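Local coordinates for bifunctional GH43-CE protein (Bacteroides eggerthii, PDB 6MLY) that probably acts as a xylan 1,4-beta-xylosidase through its family 43 glycosidase domain and carries a carbohydrate esterase domain on the same chain, at residues G94-C99 / F112-G117; V106-T111 / F146-D151. All coordinates share one frame; numbering follows the deposited sequence.

Contact 1 (G94-C99 / F112-G117); sequences GSWASC and FAQTTG
Over one face of the Trp96 indole sits the amide nitrogen of Gln114: NE2 is 3.1 Å above the ring plane, displaced toward the six-membered rim, and meets CZ3 at 3.2 Å, with the amide turned 76° from the ring. The Phe112 ring receives Trp96 CB over one of its faces, a CH-pi contact 3.9 Å from the centroid; Phe112 CG stands between its backbone N and carbonyl carbon (chi1 64°), which puts the ring there. Along the backbone, Trp96 N donates to Phe112 O over 3.1 Å in a nearly straight bond (172°). A more bent bond runs from Gly94 N to Thr115 OG1, 2.8 Å long; that hydroxyl also pairs with Thr90. Trp96 NE1 is bonded to Gly92 O, which probably restricts the turn of the indole. With an alanine in place of Trp96, Gln114 NE2 would probably lose its aromatic platform and Gly92 O its indole N-H donor. The Phe112 side chain lies about 4 Å from that of Asp143, predicted to modulate the pKa of the catalytic acid, and a 1,2-ethanediol lies beside Trp96, consistent with a pocket wall where a loop entering a blade of the family 43 five-bladed beta-propeller packs on the end of that blade's second strand.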
loop_
_atom_site.group_PDB
_atom_site.type_symbol
_atom_site.label_atom_id
_atom_site.label_comp_id
_atom_site.label_asym_id
_atom_site.label_seq_id
_atom_site.Cartn_x
_atom_site.Cartn_y
_atom_site.Cartn_z
ATOM N N GLY A 94 -8.648 -19.922 12.284
ATOM C CA GLY A 94 -7.546 -20.322 13.161
ATOM C C GLY A 94 -7.794 -19.932 14.612
ATOM O O GLY A 94 -8.950 -19.775 15.039
ATOM N N SER A 95 -6.698 -19.758 15.359
ATOM C CA SER A 95 -6.751 -19.438 16.777
ATOM C C SER A 95 -7.253 -18.004 16.977
ATOM O O SER A 95 -6.622 -17.060 16.541
ATOM C CB SER A 95 -5.418 -19.654 17.445
ATOM O OG SER A 95 -4.443 -18.742 16.973
ATOM N N TRP A 96 -8.377 -17.879 17.689
ATOM C CA TRP A 96 -9.086 -16.617 17.914
ATOM C C TRP A 96 -8.802 -16.086 19.334
ATOM O O TRP A 96 -7.762 -16.416 19.929
ATOM C CB TRP A 96 -10.580 -16.833 17.611
ATOM C CG TRP A 96 -10.937 -16.506 16.192
ATOM C CD1 TRP A 96 -10.081 -16.466 15.134
ATOM C CD2 TRP A 96 -12.235 -16.166 15.669
ATOM N NE1 TRP A 96 -10.750 -16.110 13.999
ATOM C CE2 TRP A 96 -12.072 -15.927 14.290
ATOM C CE3 TRP A 96 -13.515 -16.040 16.223
ATOM C CZ2 TRP A 96 -13.134 -15.573 13.457
ATOM C CZ3 TRP A 96 -14.564 -15.686 15.402
ATOM C CH2 TRP A 96 -14.375 -15.458 14.038
ATOM N N ALA A 97 -9.693 -15.216 19.840
ATOM C CA ALA A 97 -9.556 -14.552 21.140
ATOM C C ALA A 97 -9.147 -15.563 22.215
ATOM O O ALA A 97 -9.753 -16.622 22.350
ATOM C CB ALA A 97 -10.846 -13.865 21.514
ATOM N N SER A 98 -8.102 -15.202 22.966
ATOM C CA SER A 98 -7.518 -16.030 23.989
ATOM C C SER A 98 -7.822 -15.412 25.354
ATOM O O SER A 98 -8.266 -14.269 25.441
ATOM C CB SER A 98 -6.028 -16.199 23.775
ATOM O OG SER A 98 -5.345 -14.957 23.853
ATOM N N CYS A 99 -7.571 -16.201 26.401
ATOM C CA CYS A 99 -7.773 -15.816 27.785
ATOM C C CYS A 99 -6.467 -16.078 28.541
ATOM O O CYS A 99 -5.984 -17.212 28.545
ATOM C CB CYS A 99 -8.928 -16.613 28.380
ATOM S SG CYS A 99 -9.495 -15.999 29.986
ATOM N N PHE A 112 -9.515 -20.926 21.404
ATOM C CA PHE A 112 -10.400 -21.806 20.641
ATOM C C PHE A 112 -10.137 -21.577 19.149
ATOM O O PHE A 112 -9.439 -20.626 18.783
ATOM C CB PHE A 112 -11.866 -21.519 20.973
ATOM C CG PHE A 112 -12.326 -20.140 20.571
ATOM C CD1 PHE A 112 -13.110 -19.954 19.444
ATOM C CD2 PHE A 112 -11.952 -19.025 21.303
ATOM C CE1 PHE A 112 -13.515 -18.683 19.063
ATOM C CE2 PHE A 112 -12.356 -17.755 20.920
ATOM C CZ PHE A 112 -13.140 -17.586 19.804
ATOM N N ALA A 113 -10.712 -22.434 18.298
ATOM C CA ALA A 113 -10.575 -22.291 16.850
ATOM C C ALA A 113 -11.687 -23.057 16.123
ATOM O O ALA A 113 -11.885 -24.249 16.362
ATOM C CB ALA A 113 -9.211 -22.771 16.415
ATOM N N GLN A 114 -12.365 -22.353 15.207
ATOM C CA GLN A 114 -13.379 -22.911 14.301
ATOM C C GLN A 114 -12.710 -23.783 13.229
ATOM O O GLN A 114 -13.364 -24.631 12.630
ATOM C CB GLN A 114 -14.189 -21.787 13.652
ATOM C CG GLN A 114 -14.952 -20.945 14.663
ATOM C CD GLN A 114 -15.637 -19.762 14.028
ATOM O OE1 GLN A 114 -16.715 -19.884 13.452
ATOM N NE2 GLN A 114 -15.012 -18.598 14.143
ATOM N N THR A 115 -11.406 -23.572 13.006
ATOM C CA THR A 115 -10.595 -24.395 12.110
ATOM C C THR A 115 -10.669 -25.881 12.497
ATOM O O THR A 115 -10.517 -26.728 11.621
ATOM C CB THR A 115 -9.143 -23.899 12.081
ATOM O OG1 THR A 115 -9.154 -22.560 11.585
ATOM C CG2 THR A 115 -8.234 -24.753 11.222
ATOM N N THR A 116 -10.852 -26.191 13.791
ATOM C CA THR A 116 -11.059 -27.578 14.273
ATOM C C THR A 116 -12.221 -27.675 15.277
ATOM O O THR A 116 -12.438 -28.741 15.861
ATOM C CB THR A 116 -9.799 -28.139 14.947
ATOM O OG1 THR A 116 -9.535 -27.345 16.103
ATOM C CG2 THR A 116 -8.588 -28.140 14.044
ATOM N N GLY A 117 -12.964 -26.576 15.466
ATOM C CA GLY A 117 -14.080 -26.498 16.405
ATOM C C GLY A 117 -13.704 -27.014 17.783
ATOM O O GLY A 117 -14.494 -27.728 18.412
#

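Contact 2 (V106-T111 / F146-D151)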
loop_
_atom_site.group_PDB
_atom_site.type_symbol
_atom_site.label_atom_id
_atom_site.label_comp_id
_atom_site.label_asym_id
_atom_site.label_seq_id
_atom_site.Cartn_x
_atom_site.Cartn_y
_atom_site.Cartn_z
ATOM N N VAL A 106 1.041 -20.263 38.633
ATOM C CA VAL A 106 0.960 -20.868 37.301
ATOM C C VAL A 106 0.204 -19.932 36.350
ATOM O O VAL A 106 -0.893 -19.462 36.673
ATOM C CB VAL A 106 0.315 -22.266 37.355
ATOM C CG1 VAL A 106 0.008 -22.802 35.961
ATOM C CG2 VAL A 106 1.186 -23.250 38.121
ATOM N N TYR A 107 0.806 -19.682 35.181
ATOM C CA TYR A 107 0.174 -18.941 34.098
ATOM C C TYR A 107 -0.768 -19.879 33.339
ATOM O O TYR A 107 -0.408 -21.014 33.028
ATOM C CB TYR A 107 1.229 -18.338 33.162
ATOM C CG TYR A 107 2.049 -17.239 33.788
ATOM C CD1 TYR A 107 3.286 -17.503 34.354
ATOM C CD2 TYR A 107 1.574 -15.939 33.842
ATOM C CE1 TYR A 107 4.038 -16.503 34.947
ATOM C CE2 TYR A 107 2.312 -14.927 34.434
ATOM C CZ TYR A 107 3.549 -15.210 34.988
ATOM O OH TYR A 107 4.284 -14.224 35.575
ATOM N N TYR A 108 -1.969 -19.375 33.037
ATOM C CA TYR A 108 -3.005 -20.132 32.346
ATOM C C TYR A 108 -3.446 -19.365 31.097
ATOM O O TYR A 108 -3.912 -18.222 31.199
ATOM C CB TYR A 108 -4.196 -20.387 33.274
ATOM C CG TYR A 108 -3.905 -21.321 34.420
ATOM C CD1 TYR A 108 -3.466 -20.840 35.642
ATOM C CD2 TYR A 108 -4.061 -22.689 34.279
ATOM C CE1 TYR A 108 -3.196 -21.694 36.701
ATOM C CE2 TYR A 108 -3.791 -23.556 35.325
ATOM C CZ TYR A 108 -3.361 -23.059 36.543
ATOM O OH TYR A 108 -3.093 -23.916 37.569
ATOM N N LEU A 109 -3.296 -20.022 29.938
ATOM C CA LEU A 109 -3.584 -19.448 28.625
ATOM C C LEU A 109 -4.537 -20.372 27.853
ATOM O O LEU A 109 -4.261 -21.563 27.700
ATOM C CB LEU A 109 -2.261 -19.278 27.874
ATOM C CG LEU A 109 -2.165 -18.023 27.014
ATOM C CD1 LEU A 109 -0.874 -18.022 26.207
ATOM C CD2 LEU A 109 -3.376 -17.895 26.106
ATOM N N SER A 110 -5.652 -19.812 27.367
ATOM C CA SER A 110 -6.640 -20.561 26.591
ATOM C C SER A 110 -6.890 -19.871 25.243
ATOM O O SER A 110 -6.803 -18.655 25.147
ATOM C CB SER A 110 -7.929 -20.707 27.352
ATOM O OG SER A 110 -8.710 -19.524 27.264
ATOM N N THR A 111 -7.211 -20.676 24.224
ATOM C CA THR A 111 -7.851 -20.196 23.005
ATOM C C THR A 111 -8.757 -21.297 22.440
ATOM O O THR A 111 -8.755 -22.431 22.923
ATOM C CB THR A 111 -6.824 -19.724 21.966
ATOM O OG1 THR A 111 -7.544 -19.117 20.891
ATOM C CG2 THR A 111 -5.959 -20.835 21.416
ATOM N N PHE A 146 -12.429 -17.740 31.044
ATOM C CA PHE A 146 -12.326 -18.599 32.229
ATOM C C PHE A 146 -11.739 -17.782 33.388
ATOM O O PHE A 146 -11.048 -16.778 33.155
ATOM C CB PHE A 146 -11.508 -19.859 31.928
ATOM C CG PHE A 146 -10.017 -19.656 31.839
ATOM C CD1 PHE A 146 -9.217 -19.764 32.966
ATOM C CD2 PHE A 146 -9.404 -19.368 30.628
ATOM C CE1 PHE A 146 -7.844 -19.579 32.886
ATOM C CE2 PHE A 146 -8.031 -19.185 30.550
ATOM C CZ PHE A 146 -7.252 -19.294 31.678
ATOM N N PHE A 147 -12.025 -18.232 34.621
ATOM C CA PHE A 147 -11.773 -17.471 35.844
ATOM C C PHE A 147 -11.682 -18.411 37.050
ATOM O O PHE A 147 -12.539 -19.280 37.226
ATOM C CB PHE A 147 -12.898 -16.458 36.063
ATOM C CG PHE A 147 -12.661 -15.480 37.185
ATOM C CD1 PHE A 147 -13.051 -15.779 38.482
ATOM C CD2 PHE A 147 -12.053 -14.257 36.944
ATOM C CE1 PHE A 147 -12.835 -14.879 39.515
ATOM C CE2 PHE A 147 -11.844 -13.355 37.976
ATOM C CZ PHE A 147 -12.231 -13.669 39.260
ATOM N N PHE A 148 -10.654 -18.202 37.885
ATOM C CA PHE A 148 -10.483 -18.892 39.174
ATOM C C PHE A 148 -11.144 -18.074 40.288
ATOM O O PHE A 148 -10.705 -16.966 40.588
ATOM C CB PHE A 148 -9.001 -19.071 39.509
ATOM C CG PHE A 148 -8.202 -19.780 38.450
ATOM C CD1 PHE A 148 -8.098 -21.160 38.450
ATOM C CD2 PHE A 148 -7.560 -19.066 37.450
ATOM C CE1 PHE A 148 -7.366 -21.814 37.473
ATOM C CE2 PHE A 148 -6.829 -19.721 36.471
ATOM C CZ PHE A 148 -6.731 -21.094 36.488
ATOM N N ASP A 149 -12.189 -18.641 40.900
ATOM C CA ASP A 149 -12.932 -17.988 41.986
ATOM C C ASP A 149 -12.376 -18.454 43.336
ATOM O O ASP A 149 -11.754 -19.514 43.444
ATOM C CB ASP A 149 -14.435 -18.260 41.879
ATOM C CG ASP A 149 -15.296 -17.187 42.523
ATOM O OD1 ASP A 149 -14.878 -16.009 42.517
ATOM O OD2 ASP A 149 -16.375 -17.538 43.037
ATOM N N GLU A 150 -12.634 -17.644 44.364
ATOM C CA GLU A 150 -12.160 -17.910 45.721
ATOM C C GLU A 150 -13.108 -18.890 46.435
ATOM O O GLU A 150 -12.831 -19.280 47.566
ATOM C CB GLU A 150 -11.972 -16.618 46.529
ATOM C CG GLU A 150 -12.587 -15.378 45.906
ATOM C CD GLU A 150 -12.353 -14.097 46.687
ATOM O OE1 GLU A 150 -12.739 -14.052 47.866
ATOM O OE2 GLU A 150 -11.779 -13.153 46.111
ATOM N N ASP A 151 -14.200 -19.298 45.771
ATOM C CA ASP A 151 -15.029 -20.416 46.227
ATOM C C ASP A 151 -14.383 -21.749 45.805
ATOM O O ASP A 151 -14.812 -22.810 46.243
ATOM C CB ASP A 151 -16.479 -20.267 45.750
ATOM C CG ASP A 151 -16.736 -20.593 44.286
ATOM O OD1 ASP A 151 -15.799 -21.036 43.596
ATOM O OD2 ASP A 151 -17.887 -20.409 43.852
#
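Phe146 and Phe148 reach strand 106-111 through different first torsions. In Phe146, CG stands between the backbone N and the carbonyl carbon (chi1 75°), which brings the far end of its ring up to Tyr108 and Ser110. In Phe148, CG is anti to the carbonyl carbon (chi1 -55°), and the ring end is delivered to the phenol of Tyr108. There CZ of Phe148 lies 3.3 Å above the Tyr108 plane, over its centre. The centroids are 4.7 Å apart and the planes inclined by 53°, an edge-to-face pair with Phe148 supplying the edge. The opposite face of the phenol carries Val106 CG1, so the ring is held from both sides. Phe146 meets the strand with its own rim: CZ is 3.6 Å from Tyr108 CB, and Tyr108 O and Ser110 OG lie near the ring plane, OG 3.4 Å from CE2. The hydroxyl of Ser110 is hydrogen-bonded to His144. Outside the two segments, Phe121 meets Phe146 edge-to-face and His103 stacks on Phe148. The strand axes run nearly antiparallel but approach only to 9.5 Å, and no hydrogen bond crosses between the segments. Between these two segments the contact is made chiefly by aromatic and apolar groups, while Phe146 O bonds Arg101 of the neighbouring strand 99-103; the oxygens at the Phe146 rim face ring C-H groups, whose slight positive polarity probably makes that approach favourable.

From the N terminus, the loop 94-99 leads into strand 99-103, which turns back into strand 106-113; contact 1 closes this hairpin by joining the loop to the far end of that second strand. The chain then passes through strands 118-124 and 133-137 before strand 145-148 returns to strand 106-113, where contact 2 closes a longer loop. The segments alternate along the sequence, so the two closures cross. Their centres are about 17 Å apart, yet they touch: Cys99 N lies 2.9 Å from Ser110 O, and Cys99 SG packs against Phe146. Together they tie the preceding loop and the sheet of strand 145-148 to the sheet of strand 106-113, consistent with adjacent blades of the family 43 propeller.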